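Local coordinates for protein probable ss-1,3-N-acetylglucosaminyltransferase (PDB 6H21) that appears to be a family 2 glycosyltransferase, with a GT-A catalytic domain joined to a helical TarS-type linker domain, at residues C[301-315]-C[327-339]. Residues are numbered along the deposited sequence; the frame is centred on the assembly and turned at random.
Sequences LNNFSKTINKVPRDS and LEAIRQNDLLAVM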
ATOM      1  N   LEU C 301       3.163  13.905  12.101  1.00 30.53           N
ATOM      2  CA  LEU C 301       1.982  13.142  11.763  1.00 29.80           C
ATOM      3  C   LEU C 301       1.090  12.996  12.995  1.00 29.72           C
ATOM      4  O   LEU C 301      -0.086  13.003  12.850  1.00 28.99           O
ATOM      5  CB  LEU C 301       2.369  11.762  11.228  1.00 29.55           C
ATOM      6  CG  LEU C 301       1.203  10.816  10.939  1.00 28.85           C
ATOM      7  CD1 LEU C 301       0.262  11.386   9.881  1.00 28.42           C
ATOM      8  CD2 LEU C 301       1.740   9.461  10.491  1.00 28.89           C
ATOM      9  N   ASN C 302       1.677  12.800  14.177  1.00 30.78           N
ATOM     10  CA  ASN C 302       0.882  12.752  15.401  1.00 31.41           C
ATOM     11  C   ASN C 302       0.006  14.018  15.564  1.00 31.43           C
ATOM     12  O   ASN C 302      -1.162  13.905  15.903  1.00 31.27           O
ATOM     13  CB  ASN C 302       1.744  12.555  16.641  1.00 33.02           C
ATOM     14  CG  ASN C 302       0.894  12.215  17.844  1.00 33.71           C
ATOM     15  OD1 ASN C 302       0.256  11.157  17.873  1.00 33.99           O
ATOM     16  ND2 ASN C 302       0.848  13.112  18.813  1.00 34.84           N
ATOM     17  N   ASN C 303       0.566  15.205  15.318  1.00 31.58           N
ATOM     18  CA  ASN C 303      -0.177  16.463  15.427  1.00 31.81           C
ATOM     19  C   ASN C 303      -1.249  16.541  14.338  1.00 30.85           C
ATOM     20  O   ASN C 303      -2.362  16.978  14.606  1.00 30.60           O
ATOM     21  CB  ASN C 303       0.744  17.681  15.338  1.00 32.66           C
ATOM     22  CG  ASN C 303       1.537  17.893  16.608  1.00 34.16           C
ATOM     23  OD1 ASN C 303       0.991  17.747  17.697  1.00 35.20           O
ATOM     24  ND2 ASN C 303       2.812  18.226  16.489  1.00 34.97           N
ATOM     25  N   PHE C 304      -0.887  16.137  13.112  1.00 30.32           N
ATOM     26  CA  PHE C 304      -1.790  16.175  11.962  1.00 29.88           C
ATOM     27  C   PHE C 304      -2.982  15.265  12.272  1.00 29.59           C
ATOM     28  O   PHE C 304      -4.126  15.664  12.094  1.00 29.53           O
ATOM     29  CB  PHE C 304      -1.071  15.724  10.681  1.00 29.89           C
ATOM     30  CG  PHE C 304      -1.709  16.107   9.370  1.00 29.63           C
ATOM     31  CD1 PHE C 304      -3.035  16.484   9.289  1.00 29.51           C
ATOM     32  CD2 PHE C 304      -0.979  16.043   8.184  1.00 30.06           C
ATOM     33  CE1 PHE C 304      -3.607  16.822   8.074  1.00 29.42           C
ATOM     34  CE2 PHE C 304      -1.550  16.391   6.972  1.00 29.69           C
ATOM     35  CZ  PHE C 304      -2.861  16.797   6.928  1.00 29.61           C
ATOM     36  N   SER C 305      -2.681  14.044  12.728  1.00 29.57           N
ATOM     37  CA  SER C 305      -3.672  13.009  13.003  1.00 29.49           C
ATOM     38  C   SER C 305      -4.631  13.480  14.108  1.00 29.81           C
ATOM     39  O   SER C 305      -5.839  13.419  13.980  1.00 29.49           O
ATOM     40  CB  SER C 305      -2.994  11.728  13.395  1.00 29.43           C
ATOM     41  OG  SER C 305      -3.960  10.716  13.621  1.00 29.71           O
ATOM     42  N   LYS C 306      -4.074  13.967  15.213  1.00 30.94           N
ATOM     43  CA  LYS C 306      -4.879  14.533  16.343  1.00 31.69           C
ATOM     44  C   LYS C 306      -5.887  15.596  15.859  1.00 31.30           C
ATOM     45  O   LYS C 306      -7.062  15.628  16.292  1.00 32.01           O
ATOM     46  CB  LYS C 306      -3.936  15.135  17.386  1.00 33.32           C
ATOM     47  CG  LYS C 306      -3.262  14.141  18.328  1.00 34.62           C
ATOM     48  CD  LYS C 306      -2.579  14.819  19.532  1.00 36.91           C
ATOM     49  N   THR C 307      -5.440  16.507  14.999  1.00 30.87           N
ATOM     50  CA  THR C 307      -6.290  17.576  14.470  1.00 31.09           C
ATOM     51  C   THR C 307      -7.385  17.023  13.540  1.00 30.56           C
ATOM     52  O   THR C 307      -8.569  17.447  13.631  1.00 30.20           O
ATOM     53  CB  THR C 307      -5.460  18.615  13.714  1.00 31.34           C
ATOM     54  OG1 THR C 307      -4.536  19.180  14.647  1.00 33.17           O
ATOM     55  CG2 THR C 307      -6.297  19.705  13.089  1.00 31.49           C
ATOM     56  N   ILE C 308      -7.002  16.136  12.602  1.00 29.91           N
ATOM     57  CA  ILE C 308      -7.994  15.648  11.627  1.00 29.98           C
ATOM     58  C   ILE C 308      -9.046  14.789  12.342  1.00 29.72           C
ATOM     59  O   ILE C 308     -10.201  14.784  11.930  1.00 29.25           O
ATOM     60  CB  ILE C 308      -7.337  14.927  10.435  1.00 30.26           C
ATOM     61  CG1 ILE C 308      -6.442  15.880   9.647  1.00 31.07           C
ATOM     62  CG2 ILE C 308      -8.377  14.301   9.517  1.00 30.47           C
ATOM     63  CD1 ILE C 308      -7.221  17.005   9.004  1.00 31.82           C
ATOM     64  N   ASN C 309      -8.669  14.136  13.453  1.00 29.91           N
ATOM     65  CA  ASN C 309      -9.580  13.229  14.153  1.00 30.26           C
ATOM     66  C   ASN C 309     -10.608  13.996  14.975  1.00 31.20           C
ATOM     67  O   ASN C 309     -11.497  13.398  15.538  1.00 31.83           O
ATOM     68  CB  ASN C 309      -8.847  12.188  14.996  1.00 30.34           C
ATOM     69  CG  ASN C 309      -8.414  11.018  14.134  1.00 29.84           C
ATOM     70  OD1 ASN C 309      -9.081  10.696  13.160  1.00 29.82           O
ATOM     71  ND2 ASN C 309      -7.268  10.440  14.434  1.00 29.74           N
ATOM     72  N   LYS C 310     -10.483  15.320  15.032  1.00 31.48           N
ATOM     73  CA  LYS C 310     -11.526  16.145  15.617  1.00 32.47           C
ATOM     74  C   LYS C 310     -12.534  16.568  14.539  1.00 31.91           C
ATOM     75  O   LYS C 310     -13.533  17.203  14.845  1.00 32.75           O
ATOM     76  CB  LYS C 310     -10.892  17.352  16.301  1.00 33.64           C
ATOM     77  CG  LYS C 310     -10.076  17.011  17.532  1.00 34.89           C
ATOM     78  CD  LYS C 310      -9.332  18.226  18.059  1.00 36.24           C
ATOM     79  CE  LYS C 310      -8.404  17.880  19.200  1.00 37.77           C
ATOM     80  NZ  LYS C 310      -7.716  19.094  19.689  1.00 39.89           N
ATOM     81  N   VAL C 311     -12.259  16.237  13.279  1.00 30.83           N
ATOM     82  CA  VAL C 311     -13.142  16.609  12.195  1.00 30.82           C
ATOM     83  C   VAL C 311     -14.070  15.425  11.965  1.00 30.74           C
ATOM     84  O   VAL C 311     -13.605  14.303  11.881  1.00 30.32           O
ATOM     85  CB  VAL C 311     -12.359  17.004  10.933  1.00 30.26           C
ATOM     86  CG1 VAL C 311     -13.285  17.469   9.826  1.00 30.55           C
ATOM     87  CG2 VAL C 311     -11.314  18.054  11.248  1.00 30.25           C
ATOM     88  N   PRO C 312     -15.406  15.608  11.938  1.00 31.45           N
ATOM     89  CA  PRO C 312     -16.306  14.488  11.660  1.00 31.61           C
ATOM     90  C   PRO C 312     -15.966  13.760  10.350  1.00 31.11           C
ATOM     91  O   PRO C 312     -15.622  14.382   9.348  1.00 30.56           O
ATOM     92  CB  PRO C 312     -17.695  15.141  11.595  1.00 32.59           C
ATOM     93  CG  PRO C 312     -17.561  16.411  12.424  1.00 32.92           C
ATOM     94  CD  PRO C 312     -16.129  16.858  12.237  1.00 32.10           C
ATOM     95  N   ARG C 313     -16.049  12.431  10.417  1.00 31.10           N
ATOM     96  CA  ARG C 313     -15.781  11.543   9.313  1.00 30.80           C
ATOM     97  C   ARG C 313     -16.806  11.788   8.199  1.00 31.58           C
ATOM     98  O   ARG C 313     -16.520  11.524   7.056  1.00 31.61           O
ATOM     99  CB  ARG C 313     -15.797  10.096   9.805  1.00 30.56           C
ATOM    100  CG  ARG C 313     -14.457   9.641  10.362  1.00 29.76           C
ATOM    101  CD  ARG C 313     -14.423   8.163  10.709  1.00 29.34           C
ATOM    102  NE  ARG C 313     -13.073   7.756  11.070  1.00 28.60           N
ATOM    103  CZ  ARG C 313     -12.152   7.339  10.207  1.00 28.08           C
ATOM    104  NH1 ARG C 313     -12.378   7.407   8.904  1.00 28.07           N
ATOM    105  NH2 ARG C 313     -10.992   6.890  10.648  1.00 27.58           N
ATOM    106  N   ASP C 314     -17.970  12.344   8.551  1.00 33.12           N
ATOM    107  CA  ASP C 314     -19.034  12.662   7.587  1.00 34.50           C
ATOM    108  C   ASP C 314     -18.540  13.655   6.517  1.00 33.87           C
ATOM    109  O   ASP C 314     -19.139  13.736   5.434  1.00 34.07           O
ATOM    110  CB  ASP C 314     -20.276  13.188   8.313  1.00 36.62           C
ATOM    111  CG  ASP C 314     -21.143  12.105   8.947  1.00 38.62           C
ATOM    112  OD1 ASP C 314     -21.048  10.922   8.546  1.00 43.17           O
ATOM    113  OD2 ASP C 314     -21.899  12.433   9.826  1.00 41.40           O
ATOM    114  N   SER C 315     -17.455  14.397   6.806  1.00 32.72           N
ATOM    115  CA  SER C 315     -16.870  15.349   5.843  1.00 32.41           C
ATOM    116  C   SER C 315     -16.026  14.639   4.779  1.00 31.61           C
ATOM    117  O   SER C 315     -15.751  15.241   3.766  1.00 31.34           O
ATOM    118  CB  SER C 315     -16.048  16.413   6.536  1.00 31.89           C
ATOM    119  OG  SER C 315     -14.894  15.859   7.142  1.00 31.44           O
ATOM    120  N   LEU C 327      -5.838  10.402   3.375  1.00 27.36           N
ATOM    121  CA  LEU C 327      -6.631  10.930   4.445  1.00 27.17           C
ATOM    122  C   LEU C 327      -6.877   9.850   5.502  1.00 26.81           C
ATOM    123  O   LEU C 327      -6.755  10.123   6.678  1.00 26.61           O
ATOM    124  CB  LEU C 327      -7.952  11.497   3.901  1.00 27.51           C
ATOM    125  CG  LEU C 327      -8.926  12.009   4.960  1.00 27.48           C
ATOM    126  CD1 LEU C 327      -8.273  13.097   5.792  1.00 27.56           C
ATOM    127  CD2 LEU C 327     -10.192  12.547   4.311  1.00 28.01           C
ATOM    128  N   GLU C 328      -7.224   8.631   5.085  1.00 26.87           N
ATOM    129  CA  GLU C 328      -7.432   7.560   6.057  1.00 26.69           C
ATOM    130  C   GLU C 328      -6.118   7.251   6.797  1.00 26.07           C
ATOM    131  O   GLU C 328      -6.137   6.977   7.960  1.00 25.74           O
ATOM    132  CB  GLU C 328      -8.040   6.314   5.400  1.00 27.03           C
ATOM    133  CG  GLU C 328      -8.560   5.317   6.434  1.00 27.48           C
ATOM    134  CD  GLU C 328      -9.542   5.900   7.438  1.00 28.02           C
ATOM    135  OE1 GLU C 328     -10.509   6.541   6.988  1.00 29.34           O
ATOM    136  OE2 GLU C 328      -9.337   5.749   8.664  1.00 28.54           O
ATOM    137  N   ALA C 329      -4.991   7.268   6.090  1.00 26.03           N
ATOM    138  CA  ALA C 329      -3.717   6.970   6.694  1.00 25.93           C
ATOM    139  C   ALA C 329      -3.387   8.015   7.773  1.00 25.95           C
ATOM    140  O   ALA C 329      -2.881   7.657   8.824  1.00 25.71           O
ATOM    141  CB  ALA C 329      -2.648   6.890   5.642  1.00 26.37           C
ATOM    142  N   ILE C 330      -3.681   9.287   7.493  1.00 26.07           N
ATOM    143  CA  ILE C 330      -3.503  10.369   8.497  1.00 26.34           C
ATOM    144  C   ILE C 330      -4.416  10.112   9.696  1.00 26.30           C
ATOM    145  O   ILE C 330      -3.962  10.186  10.861  1.00 26.57           O
ATOM    146  CB  ILE C 330      -3.697  11.752   7.861  1.00 26.49           C
ATOM    147  CG1 ILE C 330      -2.587  12.012   6.843  1.00 26.83           C
ATOM    148  CG2 ILE C 330      -3.760  12.848   8.938  1.00 26.75           C
ATOM    149  CD1 ILE C 330      -2.891  13.084   5.848  1.00 27.07           C
ATOM    150  N   ARG C 331      -5.688   9.772   9.442  1.00 26.25           N
ATOM    151  CA  ARG C 331      -6.614   9.477  10.547  1.00 26.39           C
ATOM    152  C   ARG C 331      -6.066   8.333  11.409  1.00 26.56           C
ATOM    153  O   ARG C 331      -6.195   8.377  12.618  1.00 26.76           O
ATOM    154  CB  ARG C 331      -8.033   9.134  10.081  1.00 26.31           C
ATOM    155  CG  ARG C 331      -8.807  10.314   9.508  1.00 26.56           C
ATOM    156  CD  ARG C 331     -10.290  10.049   9.396  1.00 26.79           C
ATOM    157  NE  ARG C 331     -11.051  11.230   9.007  1.00 27.16           N
ATOM    158  CZ  ARG C 331     -11.540  12.138   9.835  1.00 27.60           C
ATOM    159  NH1 ARG C 331     -12.245  13.145   9.341  1.00 27.98           N
ATOM    160  NH2 ARG C 331     -11.298  12.050  11.131  1.00 27.63           N
ATOM    161  N   GLN C 332      -5.480   7.310  10.768  1.00 26.65           N
ATOM    162  CA  GLN C 332      -4.987   6.120  11.475  1.00 26.90           C
ATOM    163  C   GLN C 332      -3.614   6.383  12.118  1.00 27.36           C
ATOM    164  O   GLN C 332      -3.129   5.527  12.838  1.00 27.75           O
ATOM    165  CB  GLN C 332      -4.873   4.927  10.513  1.00 26.94           C
ATOM    166  CG  GLN C 332      -6.213   4.469   9.938  1.00 27.03           C
ATOM    167  CD  GLN C 332      -7.158   3.942  10.988  1.00 27.33           C
ATOM    168  OE1 GLN C 332      -6.737   3.383  11.988  1.00 28.01           O
ATOM    169  NE2 GLN C 332      -8.449   4.148  10.793  1.00 27.73           N
ATOM    170  N   ASN C 333      -2.978   7.529  11.827  1.00 27.44           N
ATOM    171  CA  ASN C 333      -1.670   7.909  12.411  1.00 27.87           C
ATOM    172  C   ASN C 333      -0.632   6.846  12.009  1.00 27.90           C
ATOM    173  O   ASN C 333       0.117   6.363  12.826  1.00 28.00           O
ATOM    174  CB  ASN C 333      -1.782   8.127  13.934  1.00 28.26           C
ATOM    175  CG  ASN C 333      -0.613   8.869  14.555  1.00 29.10           C
ATOM    176  OD1 ASN C 333       0.118   9.608  13.886  1.00 29.19           O
ATOM    177  ND2 ASN C 333      -0.455   8.715  15.861  1.00 29.65           N
ATOM    178  N   ASP C 334      -0.597   6.504  10.712  1.00 27.78           N
ATOM    179  CA  ASP C 334       0.169   5.376  10.182  1.00 27.98           C
ATOM    180  C   ASP C 334       1.162   5.886   9.135  1.00 27.88           C
ATOM    181  O   ASP C 334       0.796   6.110   7.987  1.00 27.48           O
ATOM    182  CB  ASP C 334      -0.772   4.328   9.587  1.00 28.20           C
ATOM    183  CG  ASP C 334      -0.136   2.979   9.260  1.00 29.15           C
ATOM    184  OD1 ASP C 334       0.931   2.929   8.602  1.00 30.00           O
ATOM    185  OD2 ASP C 334      -0.789   1.977   9.565  1.00 31.47           O
ATOM    186  N   LEU C 335       2.413   6.098   9.559  1.00 28.06           N
ATOM    187  CA  LEU C 335       3.382   6.754   8.733  1.00 28.41           C
ATOM    188  C   LEU C 335       3.648   5.908   7.479  1.00 28.24           C
ATOM    189  O   LEU C 335       3.777   6.462   6.405  1.00 28.27           O
ATOM    190  CB  LEU C 335       4.663   7.015   9.532  1.00 29.28           C
ATOM    191  CG  LEU C 335       5.800   7.641   8.723  1.00 30.25           C
ATOM    192  CD1 LEU C 335       5.409   9.006   8.173  1.00 30.08           C
ATOM    193  CD2 LEU C 335       7.081   7.744   9.546  1.00 31.36           C
ATOM    194  N   LEU C 336       3.709   4.577   7.629  1.00 28.00           N
ATOM    195  CA  LEU C 336       3.972   3.659   6.464  1.00 28.14           C
ATOM    196  C   LEU C 336       2.884   3.844   5.398  1.00 27.71           C
ATOM    197  O   LEU C 336       3.162   3.876   4.196  1.00 28.19           O
ATOM    198  CB  LEU C 336       4.027   2.202   6.937  1.00 28.00           C
ATOM    199  CG  LEU C 336       5.313   1.755   7.640  1.00 28.74           C
ATOM    200  CD1 LEU C 336       5.224   0.308   8.094  1.00 28.53           C
ATOM    201  CD2 LEU C 336       6.514   1.914   6.742  1.00 29.80           C
ATOM    202  N   ALA C 337       1.645   3.937   5.866  1.00 26.97           N
ATOM    203  CA  ALA C 337       0.481   4.108   4.999  1.00 26.64           C
ATOM    204  C   ALA C 337       0.514   5.481   4.320  1.00 26.91           C
ATOM    205  O   ALA C 337       0.171   5.575   3.164  1.00 27.13           O
ATOM    206  CB  ALA C 337      -0.786   3.894   5.774  1.00 25.95           C
ATOM    207  N   VAL C 338       0.982   6.536   5.002  1.00 27.03           N
ATOM    208  CA  VAL C 338       1.086   7.854   4.334  1.00 27.33           C
ATOM    209  C   VAL C 338       2.164   7.798   3.240  1.00 28.15           C
ATOM    210  O   VAL C 338       1.950   8.270   2.112  1.00 28.45           O
ATOM    211  CB  VAL C 338       1.310   9.012   5.328  1.00 27.32           C
ATOM    212  CG1 VAL C 338       1.393  10.349   4.605  1.00 27.62           C
ATOM    213  CG2 VAL C 338       0.226   9.045   6.398  1.00 26.71           C
ATOM    214  N   MET C 339       3.319   7.216   3.577  1.00 28.64           N
ATOM    215  CA  MET C 339       4.396   7.006   2.640  1.00 29.59           C
ATOM    216  C   MET C 339       3.861   6.276   1.391  1.00 29.71           C
ATOM    217  O   MET C 339       4.121   6.699   0.271  1.00 30.40           O
ATOM    218  CB  MET C 339       5.519   6.183   3.271  1.00 30.09           C
ATOM    219  CG  MET C 339       6.325   6.942   4.301  1.00 30.41           C
ATOM    220  SD  MET C 339       7.525   5.879   5.100  1.00 31.15           S
ATOM    221  CE  MET C 339       8.797   5.752   3.850  1.00 32.58           C
TER
HETATM  222  O   HOH W   1     -13.594  12.310  13.406  1.00 41.52           O
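E328 OE2 receives two donors: R313 NH2 at 2.8 Å on the syn lone pair, and the Q332 side-chain amide on the anti side. With R313 NH1 bound to E328 OE1, also syn, arginine and carboxylate meet end-on in a two-pronged salt bridge. The guanidinium of R313 lies over CD of R331. R331, its chain extended from CG to NE, slides its own guanidinium between R313 CG on one face and I308 CG2 on the other. The edge of this group is bonded as well: R331 NH1 donates to V311 O at 3.1 Å, from above the carbonyl plane, NH2 reaches N309 OD1, and NE pairs with D316. N309 repays the bond, ND2 to R331 O, almost straight at 176°. Where helices 301-308 and 327-332 cross at about 100°, S305 OG, swung beside its own carbonyl carbon (chi1 -178°) and so toward the other helix, donates to I330 O at 2.8 Å, a carbonyl that also takes N333 N. I330 CG2 makes a CH-pi contact over the F304 face, 4.0 Å from the centroid. Set among L301, F304, S305 and I308, I330 is a knob in a hole, and N333 ends helix 327-332 with a Schellman motif, within the TarS linker domain.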